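Local atomic coordinates of xyloglucan-specific endo-beta-1,4-glucanase BoGH9A (Bacteroides ovatus, PDB entry 6DHT), a protein that cleaves the beta-1,4-glucan backbone of xyloglucan internally, releasing xyloglucan oligosaccharides. Residues F193-F197 with S562-L567. Numbering follows the deposited sequence.
Sequences FLDYF and SSLDAL
A566 pushes its methyl group between two aromatic rings, those of F193 and Y196, where the short helix that begins after F193 meets the last turns of helix 551-567. The methyl lies over one face of the F193 ring, CB 4.0 Å from the centroid, in a CH-pi contact; a second, off-centre CH-pi contact runs to Y196, whose CD1 is 3.7 Å from A566 CB. F193, the N-cap residue, has its far rim against the same helix: CE2 comes to 3.5 Å from S563 CB, and L567 brings CD2 in at the ring edge, in plane, 3.8 Å from F193 CE1. With CG anti to the backbone N (chi1 -177°), Y196 crosses the D565 side chain at about a right angle and hydrogen-bonds through OH to D565 OD2 at 2.7 Å. The carboxylate oxygen accepts near the ring plane through its anti lone pair, the two planes 81° apart, while D565 OD1 is bonded to Y26 OH of the N-terminal Ig-like domain; two tyrosine hydroxyls, one on each oxygen, probably limit its rotation. The S562 carbonyl O lies over one face of the Y196 ring, toward its rim. A phenylalanine in place of Y196 would probably leave D565 OD2 without this donor. The F197 ring has Y196 CD2 over the centre of one face and sets CZ 3.5 Å from S562 CB. Away from the predicted active-site residues, the contact joins helices 194-199 and 551-567 of the catalytic domain; helix 105-117 touches Y196, S562 and D565, helix 439-458 S563 and L567, and helix 461-474 L564 and L567.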
loop_
_atom_site.group_PDB
_atom_site.type_symbol
_atom_site.label_atom_id
_atom_site.label_comp_id
_atom_site.label_asym_id
_atom_site.label_seq_id
_atom_site.Cartn_x
_atom_site.Cartn_y
_atom_site.Cartn_z
ATOM N N PHE A 193 -8.953 2.485 13.273
ATOM C CA PHE A 193 -9.433 3.853 13.141
ATOM C C PHE A 193 -10.844 3.926 12.579
ATOM O O PHE A 193 -11.121 4.559 11.581
ATOM C CB PHE A 193 -8.464 4.662 12.246
ATOM C CG PHE A 193 -7.044 4.708 12.777
ATOM C CD1 PHE A 193 -6.735 5.476 13.875
ATOM C CD2 PHE A 193 -6.041 3.963 12.196
ATOM C CE1 PHE A 193 -5.457 5.487 14.398
ATOM C CE2 PHE A 193 -4.761 3.969 12.718
ATOM C CZ PHE A 193 -4.456 4.751 13.793
ATOM N N LEU A 194 -11.770 3.273 13.257
ATOM C CA LEU A 194 -13.120 3.179 12.737
ATOM C C LEU A 194 -13.793 4.521 12.528
ATOM O O LEU A 194 -14.459 4.730 11.525
ATOM C CB LEU A 194 -13.988 2.292 13.669
ATOM C CG LEU A 194 -13.586 0.803 13.735
ATOM C CD1 LEU A 194 -14.468 0.026 14.729
ATOM C CD2 LEU A 194 -13.657 0.143 12.409
ATOM N N ASP A 195 -13.676 5.425 13.512
ATOM C CA ASP A 195 -14.307 6.743 13.407
ATOM C C ASP A 195 -13.743 7.525 12.225
ATOM O O ASP A 195 -14.476 8.151 11.475
ATOM C CB ASP A 195 -14.135 7.569 14.704
ATOM C CG ASP A 195 -15.034 7.120 15.828
ATOM O OD1 ASP A 195 -15.969 6.317 15.599
ATOM O OD2 ASP A 195 -14.773 7.601 16.954
ATOM N N TYR A 196 -12.426 7.469 12.058
ATOM C CA TYR A 196 -11.763 8.175 10.961
ATOM C C TYR A 196 -12.339 7.754 9.619
ATOM O O TYR A 196 -12.722 8.576 8.790
ATOM C CB TYR A 196 -10.257 7.891 10.983
ATOM C CG TYR A 196 -9.454 8.635 9.928
ATOM C CD1 TYR A 196 -8.992 9.919 10.172
ATOM C CD2 TYR A 196 -9.182 8.073 8.692
ATOM C CE1 TYR A 196 -8.252 10.632 9.216
ATOM C CE2 TYR A 196 -8.440 8.768 7.728
ATOM C CZ TYR A 196 -8.008 10.040 7.984
ATOM O OH TYR A 196 -7.269 10.686 7.005
ATOM N N PHE A 197 -12.420 6.445 9.416
ATOM C CA PHE A 197 -12.922 5.946 8.156
ATOM C C PHE A 197 -14.427 6.094 7.983
ATOM O O PHE A 197 -14.913 6.191 6.860
ATOM C CB PHE A 197 -12.449 4.523 7.940
ATOM C CG PHE A 197 -10.976 4.448 7.660
ATOM C CD1 PHE A 197 -10.458 4.944 6.468
ATOM C CD2 PHE A 197 -10.113 3.893 8.570
ATOM C CE1 PHE A 197 -9.084 4.901 6.222
ATOM C CE2 PHE A 197 -8.738 3.850 8.315
ATOM C CZ PHE A 197 -8.247 4.349 7.140
ATOM N N SER A 562 -3.212 7.364 6.177
ATOM C CA SER A 562 -4.452 7.419 6.942
ATOM C C SER A 562 -4.152 7.359 8.409
ATOM O O SER A 562 -4.730 8.126 9.183
ATOM C CB SER A 562 -5.359 6.268 6.600
ATOM O OG SER A 562 -5.660 6.248 5.202
ATOM N N SER A 563 -3.287 6.440 8.825
ATOM C CA SER A 563 -2.972 6.319 10.246
ATOM C C SER A 563 -2.228 7.539 10.795
ATOM O O SER A 563 -2.529 7.990 11.897
ATOM C CB SER A 563 -2.215 5.023 10.543
ATOM O OG SER A 563 -0.952 4.967 9.926
ATOM N N LEU A 564 -1.293 8.103 10.035
ATOM C CA LEU A 564 -0.592 9.304 10.488
ATOM C C LEU A 564 -1.541 10.488 10.589
ATOM O O LEU A 564 -1.425 11.314 11.520
ATOM C CB LEU A 564 0.581 9.640 9.564
ATOM C CG LEU A 564 1.769 8.690 9.586
ATOM C CD1 LEU A 564 2.846 9.163 8.651
ATOM C CD2 LEU A 564 2.332 8.450 10.997
ATOM N N ASP A 565 -2.463 10.626 9.651
ATOM C CA ASP A 565 -3.475 11.683 9.739
ATOM C C ASP A 565 -4.427 11.456 10.928
ATOM O O ASP A 565 -4.681 12.376 11.721
ATOM C CB ASP A 565 -4.254 11.806 8.436
ATOM C CG ASP A 565 -5.098 13.041 8.376
ATOM O OD1 ASP A 565 -4.576 14.160 8.674
ATOM O OD2 ASP A 565 -6.265 12.945 7.985
ATOM N N ALA A 566 -4.933 10.242 11.091
ATOM C CA ALA A 566 -5.830 9.937 12.211
ATOM C C ALA A 566 -5.157 10.220 13.538
ATOM O O ALA A 566 -5.813 10.744 14.453
ATOM C CB ALA A 566 -6.255 8.528 12.154
ATOM N N LEU A 567 -3.886 9.862 13.675
ATOM C CA LEU A 567 -3.178 10.010 14.956
ATOM C C LEU A 567 -2.772 11.446 15.291
ATOM O O LEU A 567 -2.439 11.751 16.441
ATOM C CB LEU A 567 -1.963 9.077 15.016
ATOM C CG LEU A 567 -2.317 7.586 15.180
ATOM C CD1 LEU A 567 -1.101 6.757 14.932
ATOM C CD2 LEU A 567 -2.879 7.287 16.593
#